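Long-range contacts in iron-regulated outer membrane protein (Neisseria meningitidis, PDB 4B7O), which transports iron across the bacterial outer membrane as a TonB-dependent transporter, probably taking it up in the form of a siderophore complex: residues E92-F97 / L107-M112; S556-T561 / I587-Y592; H611-F616 / G632-R637; L625-E630 / V665-V670. All blocks are in the same frame, centred on the assembly; numbering follows the deposited sequence.

Interaction 1: residues E92-F97 / L107-M112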
loop_
_atom_site.group_PDB
_atom_site.type_symbol
_atom_site.label_atom_id
_atom_site.label_comp_id
_atom_site.label_asym_id
_atom_site.label_seq_id
_atom_site.Cartn_x
_atom_site.Cartn_y
_atom_site.Cartn_z
ATOM N N GLU A 92 -0.551 7.614 12.110
ATOM C CA GLU A 92 -1.681 7.874 11.236
ATOM C C GLU A 92 -2.854 6.925 11.503
ATOM O O GLU A 92 -2.805 5.764 11.159
ATOM C CB GLU A 92 -1.251 7.829 9.786
ATOM C CG GLU A 92 -2.439 7.883 8.827
ATOM C CD GLU A 92 -3.421 9.068 9.011
ATOM O OE1 GLU A 92 -2.902 10.224 8.894
ATOM O OE2 GLU A 92 -4.695 8.825 9.236
ATOM N N PRO A 93 -3.928 7.433 12.109
ATOM C CA PRO A 93 -4.974 6.540 12.621
ATOM C C PRO A 93 -5.865 5.890 11.554
ATOM O O PRO A 93 -6.584 4.948 11.867
ATOM C CB PRO A 93 -5.817 7.460 13.552
ATOM C CG PRO A 93 -5.399 8.890 13.250
ATOM C CD PRO A 93 -4.228 8.874 12.320
ATOM N N SER A 94 -5.911 6.368 10.325
ATOM C CA SER A 94 -6.855 5.679 9.441
ATOM C C SER A 94 -6.145 4.541 8.587
ATOM O O SER A 94 -6.756 3.854 7.757
ATOM C CB SER A 94 -7.602 6.712 8.597
ATOM O OG SER A 94 -6.650 7.361 7.764
ATOM N N ILE A 95 -4.861 4.365 8.841
ATOM C CA ILE A 95 -4.091 3.326 8.178
ATOM C C ILE A 95 -3.836 2.325 9.256
ATOM O O ILE A 95 -3.387 2.698 10.289
ATOM C CB ILE A 95 -2.744 3.862 7.678
ATOM C CG1 ILE A 95 -2.958 5.092 6.844
ATOM C CG2 ILE A 95 -2.007 2.886 6.775
ATOM C CD1 ILE A 95 -1.648 5.739 6.447
ATOM N N ASP A 96 -4.165 1.066 9.037
ATOM C CA ASP A 96 -3.910 0.036 10.019
ATOM C C ASP A 96 -3.206 -1.162 9.368
ATOM O O ASP A 96 -3.467 -1.528 8.225
ATOM C CB ASP A 96 -5.213 -0.368 10.708
ATOM C CG ASP A 96 -4.999 -1.322 11.888
ATOM O OD1 ASP A 96 -4.155 -1.035 12.751
ATOM O OD2 ASP A 96 -5.678 -2.368 11.962
ATOM N N PHE A 97 -2.266 -1.743 10.097
ATOM C CA PHE A 97 -1.526 -2.872 9.592
ATOM C C PHE A 97 -1.803 -4.133 10.354
ATOM O O PHE A 97 -2.034 -4.108 11.575
ATOM C CB PHE A 97 -0.074 -2.586 9.687
ATOM C CG PHE A 97 0.398 -1.595 8.706
ATOM C CD1 PHE A 97 0.285 -0.243 8.968
ATOM C CD2 PHE A 97 1.013 -2.010 7.542
ATOM C CE1 PHE A 97 0.741 0.685 8.033
ATOM C CE2 PHE A 97 1.478 -1.099 6.604
ATOM C CZ PHE A 97 1.362 0.256 6.855
ATOM N N LEU A 107 -2.867 -4.390 4.769
ATOM C CA LEU A 107 -3.007 -2.986 5.049
ATOM C C LEU A 107 -4.462 -2.496 4.808
ATOM O O LEU A 107 -5.093 -2.922 3.840
ATOM C CB LEU A 107 -2.022 -2.261 4.167
ATOM C CG LEU A 107 -2.229 -0.760 4.278
ATOM C CD1 LEU A 107 -0.878 -0.031 4.278
ATOM C CD2 LEU A 107 -3.182 -0.245 3.209
ATOM N N THR A 108 -5.004 -1.661 5.713
ATOM C CA THR A 108 -6.282 -1.041 5.438
ATOM C C THR A 108 -6.228 0.456 5.607
ATOM O O THR A 108 -5.473 1.012 6.407
ATOM C CB THR A 108 -7.429 -1.650 6.261
ATOM O OG1 THR A 108 -7.156 -1.470 7.644
ATOM C CG2 THR A 108 -7.517 -3.116 5.981
ATOM N N LEU A 109 -7.043 1.091 4.822
ATOM C CA LEU A 109 -7.103 2.511 4.749
ATOM C C LEU A 109 -8.575 2.791 4.852
ATOM O O LEU A 109 -9.350 2.300 4.012
ATOM C CB LEU A 109 -6.577 2.953 3.404
ATOM C CG LEU A 109 -6.558 4.448 3.119
ATOM C CD1 LEU A 109 -5.705 5.167 4.180
ATOM C CD2 LEU A 109 -6.018 4.653 1.704
ATOM N N ARG A 110 -8.968 3.499 5.923
ATOM C CA ARG A 110 -10.386 3.690 6.220
ATOM C C ARG A 110 -11.136 2.391 6.196
ATOM O O ARG A 110 -12.271 2.341 5.749
ATOM C CB ARG A 110 -11.022 4.629 5.195
ATOM C CG ARG A 110 -10.736 6.101 5.442
ATOM C CD ARG A 110 -11.161 6.987 4.266
ATOM N NE ARG A 110 -10.900 8.410 4.600
ATOM C CZ ARG A 110 -11.164 9.439 3.820
ATOM N NH1 ARG A 110 -11.695 9.240 2.616
ATOM N NH2 ARG A 110 -10.871 10.673 4.241
ATOM N N GLY A 111 -10.501 1.338 6.693
ATOM C CA GLY A 111 -11.098 -0.004 6.702
ATOM C C GLY A 111 -11.059 -0.753 5.376
ATOM O O GLY A 111 -11.515 -1.875 5.308
ATOM N N MET A 112 -10.560 -0.149 4.302
ATOM C CA MET A 112 -10.608 -0.844 3.015
ATOM C C MET A 112 -9.261 -1.417 2.792
ATOM O O MET A 112 -8.254 -0.776 3.163
ATOM C CB MET A 112 -10.977 0.086 1.894
ATOM C CG MET A 112 -12.315 0.757 2.066
ATOM S SD MET A 112 -13.683 -0.426 2.056
ATOM C CE MET A 112 -13.675 -0.964 0.371
HETATM O O HOH W 1 -8.025 1.432 8.242
#
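L107 and L109 pack against F97 and I95 on the tight, apolar face of a small antiparallel hairpin in the plug domain. L107 CD1 presses on the F97 ring, 3.4 Å from CZ, and lies 4.0 Å from I95 CG2; with CG anti to the backbone N (chi1 173°), L107 brings this methyl against both. Next along, L109 CD1 meets I95 CG1 at 3.8 Å. Leucine and isoleucine suit this buried face because their methyls pack closely on one another and, from L107, on the F97 ring. D96 and T108 join the backbones by D96 N to T108 O and T108 N to D96 O, both 2.9 Å. Their side chains lie on the other, looser and wetter face, D96 CB 3.8 Å from T108 OG1. A water there donates to S94 O (2.8 Å), which also accepts from R110 N. R110 and G111, both at positive phi, are the central residues of a type I' turn from L109 to M112. Around the hairpin, S723 OG hydrogen-bonds D96 OD2 and T108 OG1, R659 forms a salt bridge with D96 OD1, and R110 makes salt bridges to E541 and E593 of barrel strands 535-547 and 578-600.

Interaction 2: residues S556-T561 / I587-Y592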
loop_
_atom_site.group_PDB
_atom_site.type_symbol
_atom_site.label_atom_id
_atom_site.label_comp_id
_atom_site.label_asym_id
_atom_site.label_seq_id
_atom_site.Cartn_x
_atom_site.Cartn_y
_atom_site.Cartn_z
ATOM N N SER A 556 -12.234 15.324 8.442
ATOM C CA SER A 556 -12.848 14.880 7.244
ATOM C C SER A 556 -14.022 14.079 7.663
ATOM O O SER A 556 -14.011 13.521 8.738
ATOM C CB SER A 556 -11.927 13.933 6.462
ATOM O OG SER A 556 -11.018 14.628 5.604
ATOM N N TYR A 557 -15.036 14.008 6.800
ATOM C CA TYR A 557 -16.093 13.034 6.906
ATOM C C TYR A 557 -16.372 12.511 5.515
ATOM O O TYR A 557 -16.464 13.286 4.597
ATOM C CB TYR A 557 -17.353 13.627 7.484
ATOM C CG TYR A 557 -18.179 12.563 8.096
ATOM C CD1 TYR A 557 -18.921 11.681 7.307
ATOM C CD2 TYR A 557 -18.145 12.360 9.465
ATOM C CE1 TYR A 557 -19.681 10.658 7.891
ATOM C CE2 TYR A 557 -18.869 11.365 10.062
ATOM C CZ TYR A 557 -19.640 10.530 9.280
ATOM O OH TYR A 557 -20.320 9.546 9.897
ATOM N N PHE A 558 -16.460 11.200 5.343
ATOM C CA PHE A 558 -16.548 10.685 3.982
ATOM C C PHE A 558 -17.679 9.704 3.855
ATOM O O PHE A 558 -18.055 9.080 4.817
ATOM C CB PHE A 558 -15.239 10.007 3.547
ATOM C CG PHE A 558 -14.847 8.889 4.442
ATOM C CD1 PHE A 558 -15.376 7.616 4.233
ATOM C CD2 PHE A 558 -14.019 9.133 5.540
ATOM C CE1 PHE A 558 -15.039 6.560 5.070
ATOM C CE2 PHE A 558 -13.686 8.095 6.395
ATOM C CZ PHE A 558 -14.200 6.812 6.161
ATOM N N TRP A 559 -18.244 9.608 2.669
ATOM C CA TRP A 559 -19.256 8.589 2.435
ATOM C C TRP A 559 -18.952 7.952 1.139
ATOM O O TRP A 559 -18.647 8.649 0.141
ATOM C CB TRP A 559 -20.578 9.212 2.274
ATOM C CG TRP A 559 -21.107 9.911 3.482
ATOM C CD1 TRP A 559 -21.978 9.406 4.408
ATOM C CD2 TRP A 559 -20.856 11.297 3.883
ATOM N NE1 TRP A 559 -22.283 10.339 5.337
ATOM C CE2 TRP A 559 -21.658 11.512 5.068
ATOM C CE3 TRP A 559 -20.081 12.341 3.377
ATOM C CZ2 TRP A 559 -21.692 12.734 5.726
ATOM C CZ3 TRP A 559 -20.105 13.574 4.032
ATOM C CH2 TRP A 559 -20.881 13.757 5.204
ATOM N N GLN A 560 -19.028 6.632 1.098
ATOM C CA GLN A 560 -18.672 6.019 -0.136
ATOM C C GLN A 560 -19.547 4.886 -0.456
ATOM O O GLN A 560 -19.920 4.115 0.402
ATOM C CB GLN A 560 -17.228 5.616 -0.139
ATOM C CG GLN A 560 -16.636 5.658 -1.557
ATOM C CD GLN A 560 -15.517 4.691 -1.609
ATOM O OE1 GLN A 560 -14.513 4.900 -2.282
ATOM N NE2 GLN A 560 -15.655 3.620 -0.804
ATOM N N THR A 561 -19.928 4.839 -1.716
ATOM C CA THR A 561 -20.663 3.724 -2.270
ATOM C C THR A 561 -19.859 3.096 -3.410
ATOM O O THR A 561 -19.353 3.797 -4.318
ATOM C CB THR A 561 -22.012 4.199 -2.833
ATOM O OG1 THR A 561 -22.629 4.980 -1.840
ATOM C CG2 THR A 561 -22.960 2.989 -3.127
ATOM N N ILE A 587 -20.575 -1.975 -2.062
ATOM C CA ILE A 587 -19.883 -1.643 -0.820
ATOM C C ILE A 587 -20.318 -0.225 -0.363
ATOM O O ILE A 587 -20.396 0.692 -1.160
ATOM C CB ILE A 587 -18.339 -1.715 -1.041
ATOM C CG1 ILE A 587 -17.867 -3.145 -1.342
ATOM C CG2 ILE A 587 -17.552 -1.234 0.155
ATOM C CD1 ILE A 587 -16.667 -3.200 -2.286
ATOM N N LYS A 588 -20.646 -0.081 0.913
ATOM C CA LYS A 588 -20.768 1.241 1.555
ATOM C C LYS A 588 -19.772 1.451 2.662
ATOM O O LYS A 588 -19.452 0.534 3.424
ATOM C CB LYS A 588 -22.179 1.479 2.055
ATOM C CG LYS A 588 -23.045 2.005 0.911
ATOM C CD LYS A 588 -24.500 2.023 1.260
ATOM C CE LYS A 588 -25.318 2.317 0.018
ATOM N NZ LYS A 588 -25.062 3.721 -0.405
ATOM N N ASN A 589 -19.248 2.662 2.728
ATOM C CA ASN A 589 -18.368 3.031 3.816
ATOM C C ASN A 589 -18.541 4.485 4.234
ATOM O O ASN A 589 -18.698 5.351 3.381
ATOM C CB ASN A 589 -16.944 2.823 3.374
ATOM C CG ASN A 589 -15.965 2.802 4.540
ATOM O OD1 ASN A 589 -16.352 2.582 5.691
ATOM N ND2 ASN A 589 -14.694 3.037 4.243
ATOM N N HIS A 590 -18.460 4.778 5.522
ATOM C CA HIS A 590 -18.482 6.174 5.948
ATOM C C HIS A 590 -17.723 6.365 7.199
ATOM O O HIS A 590 -17.357 5.416 7.857
ATOM C CB HIS A 590 -19.904 6.631 6.123
ATOM C CG HIS A 590 -20.661 5.937 7.239
ATOM N ND1 HIS A 590 -20.645 6.390 8.519
ATOM C CD2 HIS A 590 -21.612 4.901 7.202
ATOM C CE1 HIS A 590 -21.495 5.645 9.281
ATOM N NE2 HIS A 590 -22.073 4.725 8.472
ATOM N N GLY A 591 -17.457 7.585 7.577
ATOM C CA GLY A 591 -16.608 7.746 8.767
ATOM C C GLY A 591 -15.916 9.056 8.815
ATOM O O GLY A 591 -16.225 9.963 8.011
ATOM N N TYR A 592 -14.974 9.187 9.751
ATOM C CA TYR A 592 -14.334 10.477 9.925
ATOM C C TYR A 592 -12.952 10.303 10.469
ATOM O O TYR A 592 -12.603 9.213 10.969
ATOM C CB TYR A 592 -15.169 11.332 10.930
ATOM C CG TYR A 592 -15.277 10.679 12.277
ATOM C CD1 TYR A 592 -14.218 10.781 13.198
ATOM C CD2 TYR A 592 -16.380 9.908 12.618
ATOM C CE1 TYR A 592 -14.259 10.172 14.435
ATOM C CE2 TYR A 592 -16.455 9.310 13.889
ATOM C CZ TYR A 592 -15.372 9.443 14.763
ATOM O OH TYR A 592 -15.410 8.842 15.974
#
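Segments 556-561 and 587-592, parts of strands 551-567 and 578-600, run antiparallel with their axes 4.6 Å apart at closest approach and 179° between directions; F558-G591 and Q560-N589 are hydrogen-bonded pairs. In the second pair Q560 N reaches N589 O at 2.6 Å. Y557 lays its ring across the partner strand, so that G591 O stands 3.1 Å above the ring plane, over its centre. CB of Y592 adds to the packing at 3.5 Å from Y557 CD2, and the Y592 ring offers its edge to Y557. The hydroxyl end of Y557 gets a weak bond from H590 ND1. On the same face, K588 bends at its last torsion (chi4 -68°) and brings NZ to T561 OG1, 3.1 Å away; a long, flexible chain suits this exposed site. These are adjacent strands of the transmembrane beta-barrel typical of TonB-dependent receptors, flanked by strands 535-547 and 603-618. F558, Q560 and N589 lie on the other face, which looks toward the plug. F558 takes the position between its backbone N and carbonyl carbon (chi1 58°), which turns its ring over the neighbouring strand; G591 CA sits over that ring's face, 4.0 Å from the F558 centroid, in a CH-pi contact. Glycine suits residue 591 because it has no side chain to hold the ring off, and because its backbone conformation would press one against the preceding carbonyl. N589 meets the edge of the F558 ring with CG in its plane, while its amide is held by R110 O and K613 N.

Interaction 3: residues H611-F616 / G632-R637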
loop_
_atom_site.group_PDB
_atom_site.type_symbol
_atom_site.label_atom_id
_atom_site.label_comp_id
_atom_site.label_asym_id
_atom_site.label_seq_id
_atom_site.Cartn_x
_atom_site.Cartn_y
_atom_site.Cartn_z
ATOM N N HIS A 611 -12.223 6.473 12.461
ATOM C CA HIS A 611 -13.261 5.501 12.694
ATOM C C HIS A 611 -13.986 5.431 11.387
ATOM O O HIS A 611 -14.324 6.468 10.799
ATOM C CB HIS A 611 -14.222 5.959 13.832
ATOM C CG HIS A 611 -15.014 4.831 14.475
ATOM N ND1 HIS A 611 -14.777 3.509 14.203
ATOM C CD2 HIS A 611 -16.028 4.854 15.438
ATOM C CE1 HIS A 611 -15.614 2.743 14.920
ATOM N NE2 HIS A 611 -16.383 3.553 15.683
ATOM N N SER A 612 -14.217 4.212 10.922
ATOM C CA SER A 612 -14.837 3.976 9.661
ATOM C C SER A 612 -15.758 2.754 9.793
ATOM O O SER A 612 -15.773 2.110 10.837
ATOM C CB SER A 612 -13.771 3.837 8.569
ATOM O OG SER A 612 -13.017 2.651 8.702
ATOM N N LYS A 613 -16.600 2.500 8.789
ATOM C CA LYS A 613 -17.622 1.447 8.874
ATOM C C LYS A 613 -17.838 0.711 7.546
ATOM O O LYS A 613 -18.880 0.834 6.972
ATOM C CB LYS A 613 -18.923 2.063 9.331
ATOM C CG LYS A 613 -19.887 1.115 9.970
ATOM C CD LYS A 613 -21.278 1.702 9.814
ATOM C CE LYS A 613 -22.138 1.493 11.056
ATOM N NZ LYS A 613 -22.839 0.199 10.899
ATOM N N PRO A 614 -16.836 -0.060 7.070
ATOM C CA PRO A 614 -16.889 -0.681 5.764
ATOM C C PRO A 614 -17.819 -1.865 5.771
ATOM O O PRO A 614 -17.712 -2.711 6.629
ATOM C CB PRO A 614 -15.467 -1.125 5.522
ATOM C CG PRO A 614 -14.929 -1.359 6.881
ATOM C CD PRO A 614 -15.588 -0.354 7.765
ATOM N N ARG A 615 -18.792 -1.846 4.873
ATOM C CA ARG A 615 -19.888 -2.813 4.890
ATOM C C ARG A 615 -20.080 -3.341 3.490
ATOM O O ARG A 615 -20.176 -2.557 2.551
ATOM C CB ARG A 615 -21.156 -2.164 5.415
ATOM C CG ARG A 615 -21.152 -2.117 6.915
ATOM C CD ARG A 615 -20.623 -3.403 7.547
ATOM N NE ARG A 615 -20.745 -3.303 9.002
ATOM C CZ ARG A 615 -19.832 -2.750 9.817
ATOM N NH1 ARG A 615 -18.704 -2.281 9.333
ATOM N NH2 ARG A 615 -20.050 -2.666 11.123
ATOM N N PHE A 616 -20.057 -4.667 3.341
ATOM C CA PHE A 616 -20.117 -5.323 2.008
ATOM C C PHE A 616 -21.473 -6.009 1.859
ATOM O O PHE A 616 -21.800 -6.866 2.687
ATOM C CB PHE A 616 -18.982 -6.334 1.891
ATOM C CG PHE A 616 -17.638 -5.716 1.633
ATOM C CD1 PHE A 616 -17.059 -4.830 2.550
ATOM C CD2 PHE A 616 -16.917 -6.060 0.486
ATOM C CE1 PHE A 616 -15.822 -4.250 2.309
ATOM C CE2 PHE A 616 -15.665 -5.487 0.223
ATOM C CZ PHE A 616 -15.119 -4.580 1.141
ATOM N N GLY A 632 -10.979 -5.729 3.368
ATOM C CA GLY A 632 -10.920 -4.752 4.419
ATOM C C GLY A 632 -11.263 -5.425 5.698
ATOM O O GLY A 632 -11.441 -6.649 5.704
ATOM N N ALA A 633 -11.325 -4.618 6.762
ATOM C CA ALA A 633 -11.712 -5.047 8.098
ATOM C C ALA A 633 -12.474 -3.901 8.765
ATOM O O ALA A 633 -12.190 -2.709 8.482
ATOM C CB ALA A 633 -10.474 -5.360 8.925
ATOM N N GLN A 634 -13.426 -4.262 9.636
ATOM C CA GLN A 634 -13.944 -3.324 10.660
ATOM C C GLN A 634 -12.962 -3.058 11.841
ATOM O O GLN A 634 -12.942 -3.804 12.833
ATOM C CB GLN A 634 -15.268 -3.840 11.242
ATOM C CG GLN A 634 -15.933 -2.887 12.263
ATOM C CD GLN A 634 -16.264 -1.524 11.645
ATOM O OE1 GLN A 634 -15.498 -0.526 11.783
ATOM N NE2 GLN A 634 -17.381 -1.478 10.929
ATOM N N VAL A 635 -12.145 -2.014 11.710
ATOM C CA VAL A 635 -11.131 -1.637 12.689
ATOM C C VAL A 635 -11.879 -0.857 13.787
ATOM O O VAL A 635 -12.954 -0.260 13.545
ATOM C CB VAL A 635 -9.994 -0.826 12.006
ATOM C CG1 VAL A 635 -8.840 -0.530 12.959
ATOM C CG2 VAL A 635 -9.412 -1.639 10.849
ATOM N N GLY A 636 -11.361 -0.910 15.006
ATOM C CA GLY A 636 -12.000 -0.231 16.124
ATOM C C GLY A 636 -11.523 1.198 16.021
ATOM O O GLY A 636 -10.594 1.504 15.280
ATOM N N ARG A 637 -12.177 2.102 16.711
ATOM C CA ARG A 637 -11.775 3.495 16.601
ATOM C C ARG A 637 -10.307 3.612 16.994
ATOM O O ARG A 637 -9.912 3.122 18.052
ATOM C CB ARG A 637 -12.617 4.326 17.561
ATOM C CG ARG A 637 -12.488 5.826 17.337
ATOM C CD ARG A 637 -13.758 6.492 17.783
ATOM N NE ARG A 637 -13.717 6.670 19.211
ATOM C CZ ARG A 637 -14.787 6.852 19.959
ATOM N NH1 ARG A 637 -15.991 6.856 19.417
ATOM N NH2 ARG A 637 -14.646 6.997 21.249
HETATM O O HOH W 2 -12.948 -0.135 9.850
#
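S612 is tied to the loop at A633 and V635 through one water oxygen that all three grip. S612 OG donates to this water at 3.0 Å, V635 N donates to it at 2.8 Å, and the water donates to A633 O at 3.0 Å. A small hydroxyl residue suits the spot, since the water spans the gap between the S612 side chain and the backbone of A633 and V635. P614 packs beside it, CG 3.4 Å from A633 O; proline, lacking an N-H, fits where the regular strand is interrupted. Q634 reaches between S612 and R615, but its amide crowds the guanidinium in the model, so its orientation is doubtful. At the other end H611 swings its ring away from its own N (chi1 -159°) and lays it against the aliphatic part of R637. R637 CB stands over the centre of the H611 ring, 4.0 Å from its centroid, a CH-pi contact, and the guanidinium plane is turned 85° from the imidazole. H611 ND1 is buried here without a polar partner in the model. On its other flank segment 611-616 bonds to barrel strand 578-600, through H611 with Y592 and R615 with K588, while A633 hydrogen-bonds through its backbone to G111 of the plug.

Interaction 4: residues L625-E630 / V665-V670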
loop_
_atom_site.group_PDB
_atom_site.type_symbol
_atom_site.label_atom_id
_atom_site.label_comp_id
_atom_site.label_asym_id
_atom_site.label_seq_id
_atom_site.Cartn_x
_atom_site.Cartn_y
_atom_site.Cartn_z
ATOM N N LEU A 625 -19.553 -12.439 -1.881
ATOM C CA LEU A 625 -18.685 -11.422 -1.253
ATOM C C LEU A 625 -17.812 -12.012 -0.135
ATOM O O LEU A 625 -18.269 -12.849 0.632
ATOM C CB LEU A 625 -19.476 -10.180 -0.763
ATOM C CG LEU A 625 -19.864 -9.193 -1.867
ATOM C CD1 LEU A 625 -20.253 -7.830 -1.342
ATOM C CD2 LEU A 625 -18.781 -9.001 -2.888
ATOM N N SER A 626 -16.594 -11.504 0.011
ATOM C CA SER A 626 -15.588 -12.101 0.924
ATOM C C SER A 626 -15.167 -11.272 2.150
ATOM O O SER A 626 -14.959 -10.063 2.033
ATOM C CB SER A 626 -14.324 -12.408 0.118
ATOM O OG SER A 626 -13.362 -13.068 0.935
ATOM N N ALA A 627 -14.940 -11.949 3.273
ATOM C CA ALA A 627 -14.421 -11.319 4.502
ATOM C C ALA A 627 -12.901 -11.275 4.587
ATOM O O ALA A 627 -12.331 -10.954 5.631
ATOM C CB ALA A 627 -14.953 -12.031 5.718
ATOM N N ASN A 628 -12.243 -11.622 3.501
ATOM C CA ASN A 628 -10.794 -11.658 3.479
ATOM C C ASN A 628 -10.239 -10.239 3.742
ATOM O O ASN A 628 -10.759 -9.263 3.162
ATOM C CB ASN A 628 -10.309 -12.188 2.113
ATOM C CG ASN A 628 -10.437 -13.694 1.978
ATOM O OD1 ASN A 628 -10.966 -14.412 2.855
ATOM N ND2 ASN A 628 -9.951 -14.186 0.877
ATOM N N PRO A 629 -9.184 -10.118 4.592
ATOM C CA PRO A 629 -8.595 -8.811 4.965
ATOM C C PRO A 629 -8.182 -7.961 3.762
ATOM O O PRO A 629 -8.070 -6.743 3.882
ATOM C CB PRO A 629 -7.338 -9.183 5.792
ATOM C CG PRO A 629 -7.197 -10.691 5.745
ATOM C CD PRO A 629 -8.565 -11.223 5.364
ATOM N N GLU A 630 -7.886 -8.624 2.654
ATOM C CA GLU A 630 -7.640 -8.008 1.362
ATOM C C GLU A 630 -8.732 -6.938 1.028
ATOM O O GLU A 630 -8.420 -5.856 0.551
ATOM C CB GLU A 630 -7.679 -9.134 0.325
ATOM C CG GLU A 630 -7.189 -8.761 -1.059
ATOM C CD GLU A 630 -7.709 -9.708 -2.133
ATOM O OE1 GLU A 630 -7.916 -10.934 -1.834
ATOM O OE2 GLU A 630 -7.922 -9.214 -3.288
ATOM N N VAL A 665 -16.410 -4.880 16.604
ATOM C CA VAL A 665 -17.325 -6.006 16.547
ATOM C C VAL A 665 -17.887 -5.973 15.130
ATOM O O VAL A 665 -17.959 -4.889 14.505
ATOM C CB VAL A 665 -18.507 -5.884 17.555
ATOM C CG1 VAL A 665 -18.071 -5.300 18.898
ATOM C CG2 VAL A 665 -19.639 -5.032 16.982
ATOM N N GLY A 666 -18.304 -7.137 14.632
ATOM C CA GLY A 666 -18.865 -7.235 13.294
ATOM C C GLY A 666 -17.852 -7.528 12.190
ATOM O O GLY A 666 -16.686 -7.090 12.208
ATOM N N SER A 667 -18.339 -8.282 11.218
ATOM C CA SER A 667 -17.620 -8.586 9.997
ATOM C C SER A 667 -17.768 -7.393 9.069
ATOM O O SER A 667 -18.689 -6.573 9.246
ATOM C CB SER A 667 -18.270 -9.859 9.371
ATOM O OG SER A 667 -17.843 -10.130 8.030
ATOM N N ILE A 668 -16.907 -7.292 8.056
ATOM C CA ILE A 668 -17.211 -6.358 6.980
ATOM C C ILE A 668 -18.478 -6.786 6.165
ATOM O O ILE A 668 -19.097 -5.944 5.498
ATOM C CB ILE A 668 -16.006 -6.148 6.052
ATOM C CG1 ILE A 668 -15.602 -7.468 5.399
ATOM C CG2 ILE A 668 -14.842 -5.560 6.817
ATOM C CD1 ILE A 668 -14.730 -7.304 4.155
ATOM N N LEU A 669 -18.843 -8.082 6.196
ATOM C CA LEU A 669 -19.993 -8.574 5.436
ATOM C C LEU A 669 -21.306 -8.322 6.175
ATOM O O LEU A 669 -21.536 -8.803 7.286
ATOM C CB LEU A 669 -19.868 -10.072 5.068
ATOM C CG LEU A 669 -18.671 -10.463 4.183
ATOM C CD1 LEU A 669 -18.458 -11.971 4.102
ATOM C CD2 LEU A 669 -18.829 -9.858 2.803
ATOM N N VAL A 670 -22.184 -7.587 5.516
ATOM C CA VAL A 670 -23.480 -7.296 6.055
ATOM C C VAL A 670 -24.237 -8.614 6.271
ATOM O O VAL A 670 -24.918 -8.788 7.296
ATOM C CB VAL A 670 -24.243 -6.373 5.096
ATOM C CG1 VAL A 670 -25.747 -6.370 5.407
ATOM C CG2 VAL A 670 -23.648 -4.988 5.190
#
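Two loops that link successive barrel strands, probably on the extracellular side as long loops are in this family, meet here through L669 and I668 on one and L625 to A627 on the other. Each loop carries an ST turn: S626 OG accepts from N628 N at 3.2 Å, and S667 OG accepts from L669 N at 2.9 Å. The second turn is steadied further by Q673, which hydrogen-bonds S667 OG. L669 makes the main apolar contact. Its forked end straddles the L625 carbonyl, CD1 lying 3.6 Å from L625 O while CD2 touches L625 CB, also at 3.6 Å. The same CD1 meets A627 CB at 3.9 Å, so leucine suits the place, its two methyls serving two neighbours at once. A627, with just a methyl, lets the loops come this close. F616 of strand 603-618 touches L625, I668 and L669, and the backbone of I668 is bonded to it. I668 tucks CG1 between its two backbone branches (chi1 61°), with the chain extended beyond it, and this carries CD1 across to the first loop, 3.5 Å from S626 O and 4.0 Å from A627 CA.

From the N terminus, interaction 1 comes first, closing the short loop between strands 95-97 and 107-109 inside the plug. Interaction 2 follows in series and pairs two barrel strands, 551-567 and 578-600. Interactions 3 and 4 cross: 611-616 and 632-637 enclose 625-630, whose partner 665-670 lies beyond them, so the long loop after strand 603-618 is anchored both to its own strand and to the next loop of its kind. Plug and barrel are joined where R110 O probably bonds N589 ND2 (interactions 1 and 2) and G111 O probably bonds A633 N (1 and 3). F616 N to I668 O, a probable bond, couples 3 with 4.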